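Long-range contact in aminopeptidase N (Francisella tularensis subsp. tularensis, PDB 5DLL), which is a zinc-dependent aminopeptidase that releases N-terminal amino acids, preferably alanine, and is thought to degrade intracellular peptides: residues T106-I110 against K139-Y143. Numbering follows the deposited sequence.
Sequences TVVEI and KITYY. With NA (sodium ion), chain R.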
loop_
_atom_site.group_PDB
_atom_site.type_symbol
_atom_site.label_atom_id
_atom_site.label_comp_id
_atom_site.label_asym_id
_atom_site.label_seq_id
_atom_site.Cartn_x
_atom_site.Cartn_y
_atom_site.Cartn_z
ATOM N N THR A 106 -7.026 -27.239 27.711
ATOM C CA THR A 106 -5.605 -27.562 27.581
ATOM C C THR A 106 -4.766 -26.536 28.332
ATOM O O THR A 106 -4.931 -25.330 28.121
ATOM C CB THR A 106 -5.119 -27.549 26.109
ATOM O OG1 THR A 106 -5.036 -26.192 25.624
ATOM C CG2 THR A 106 -6.032 -28.380 25.215
ATOM N N VAL A 107 -3.859 -27.012 29.182
ATOM C CA VAL A 107 -2.787 -26.169 29.716
ATOM C C VAL A 107 -1.524 -26.447 28.913
ATOM O O VAL A 107 -1.196 -27.601 28.649
ATOM C CB VAL A 107 -2.513 -26.423 31.210
ATOM C CG1 VAL A 107 -1.406 -25.502 31.710
ATOM C CG2 VAL A 107 -3.786 -26.225 32.024
ATOM N N VAL A 108 -0.828 -25.376 28.536
ATOM C CA VAL A 108 0.340 -25.433 27.653
ATOM C C VAL A 108 1.402 -24.459 28.173
ATOM O O VAL A 108 1.064 -23.454 28.794
ATOM C CB VAL A 108 -0.073 -25.076 26.200
ATOM C CG1 VAL A 108 1.073 -24.494 25.384
ATOM C CG2 VAL A 108 -0.655 -26.294 25.497
ATOM N N GLU A 109 2.677 -24.761 27.922
ATOM C CA GLU A 109 3.785 -23.871 28.290
ATOM C C GLU A 109 4.589 -23.470 27.052
ATOM O O GLU A 109 4.811 -24.283 26.161
ATOM C CB GLU A 109 4.696 -24.557 29.308
ATOM C CG GLU A 109 5.819 -23.686 29.849
ATOM C CD GLU A 109 6.778 -24.474 30.715
ATOM O OE1 GLU A 109 6.335 -25.000 31.759
ATOM O OE2 GLU A 109 7.971 -24.571 30.350
ATOM N N ILE A 110 5.031 -22.216 27.012
ATOM C CA ILE A 110 5.760 -21.678 25.862
ATOM C C ILE A 110 6.850 -20.701 26.292
ATOM O O ILE A 110 6.823 -20.165 27.399
ATOM C CB ILE A 110 4.816 -20.960 24.873
ATOM C CG1 ILE A 110 4.033 -19.848 25.583
ATOM C CG2 ILE A 110 3.860 -21.957 24.232
ATOM C CD1 ILE A 110 3.143 -19.037 24.666
ATOM N N LYS A 139 1.081 -21.358 17.470
ATOM C CA LYS A 139 2.279 -21.291 18.319
ATOM C C LYS A 139 2.032 -20.721 19.731
ATOM O O LYS A 139 2.991 -20.375 20.433
ATOM C CB LYS A 139 3.371 -20.449 17.649
ATOM C CG LYS A 139 3.892 -20.985 16.331
ATOM C CD LYS A 139 5.150 -20.233 15.924
ATOM C CE LYS A 139 5.628 -20.621 14.532
ATOM N NZ LYS A 139 6.831 -19.838 14.124
ATOM N N ILE A 140 0.769 -20.608 20.143
ATOM C CA ILE A 140 0.429 -20.084 21.469
ATOM C C ILE A 140 -0.329 -21.134 22.272
ATOM O O ILE A 140 0.025 -21.416 23.413
ATOM C CB ILE A 140 -0.392 -18.781 21.365
ATOM C CG1 ILE A 140 0.432 -17.707 20.646
ATOM C CG2 ILE A 140 -0.806 -18.293 22.750
ATOM C CD1 ILE A 140 -0.315 -16.425 20.361
ATOM N N THR A 141 -1.384 -21.687 21.681
ATOM C CA THR A 141 -2.055 -22.862 22.234
ATOM C C THR A 141 -2.675 -23.631 21.074
ATOM O O THR A 141 -2.638 -23.164 19.933
ATOM C CB THR A 141 -3.099 -22.489 23.322
ATOM O OG1 THR A 141 -3.363 -23.618 24.180
ATOM C CG2 THR A 141 -4.398 -21.981 22.703
ATOM N N TYR A 142 -3.217 -24.810 21.369
ATOM C CA TYR A 142 -3.783 -25.690 20.344
ATOM C C TYR A 142 -5.148 -25.174 19.909
ATOM O O TYR A 142 -6.041 -25.003 20.739
ATOM C CB TYR A 142 -3.913 -27.128 20.858
ATOM C CG TYR A 142 -2.608 -27.901 20.918
ATOM C CD1 TYR A 142 -2.094 -28.523 19.786
ATOM C CD2 TYR A 142 -1.899 -28.027 22.111
ATOM C CE1 TYR A 142 -0.905 -29.236 19.836
ATOM C CE2 TYR A 142 -0.710 -28.740 22.168
ATOM C CZ TYR A 142 -0.218 -29.344 21.031
ATOM O OH TYR A 142 0.960 -30.056 21.081
ATOM N N TYR A 143 -5.300 -24.944 18.610
ATOM C CA TYR A 143 -6.497 -24.311 18.058
ATOM C C TYR A 143 -6.800 -24.829 16.645
ATOM O O TYR A 143 -5.982 -25.527 16.042
ATOM C CB TYR A 143 -6.282 -22.795 18.016
ATOM C CG TYR A 143 -7.557 -21.991 18.103
ATOM C CD1 TYR A 143 -8.255 -21.895 19.306
ATOM C CD2 TYR A 143 -8.068 -21.324 16.991
ATOM C CE1 TYR A 143 -9.425 -21.165 19.397
ATOM C CE2 TYR A 143 -9.241 -20.593 17.076
ATOM C CZ TYR A 143 -9.911 -20.516 18.283
ATOM O OH TYR A 143 -11.077 -19.797 18.387
HETATM NA NA NA R . -3.762 -24.293 26.496
#
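Thr106 and Thr141 share a sodium ion, and that metal links strand 101-110 to the irregular chain of 139-143. Thr106 binds it twice, through its carbonyl O at 2.2 Å and through OG1 at 2.5 Å. This chelate depends on the side-chain rotation: chi1 of 73° sets OG1 between the backbone N and the carbonyl carbon, close enough to its own carbonyl for both oxygens to face one ion. Thr141 supplies the third ligand, its OG1 at 2.5 Å from the sodium, swung out opposite the backbone N (chi1 -158°). It approaches nearly across the metal from Thr106 O, but at roughly a right angle to Thr106 OG1. The two hydroxyl oxygens end up 3.4 Å apart as fellow ligands, not as a hydrogen-bonded pair.

The fourth ligand is the carbonyl of Val44 on strand 42-52, which pairs antiparallel with 101-110 in the large mixed sheet of the M1 N-terminal domain. The site therefore joins two sheet strands to a connecting loop, well apart from the zinc held by His309, His313 and Glu332.

Further along, the contact turns apolar. Val108 CG2 meets the Tyr142 ring at its edge, near the ring plane, 4.0 Å from CD2. The other methyl, CG1, rests 3.8 Å from Ile140 O, and Ile110 CG2 comes to 4.0 Å from that same carbonyl oxygen. Ile110 CD1 also reaches Ile140 CG2, a looser touch at 4.5 Å, while Ile140 also packs against Phe35 of strand 26-36.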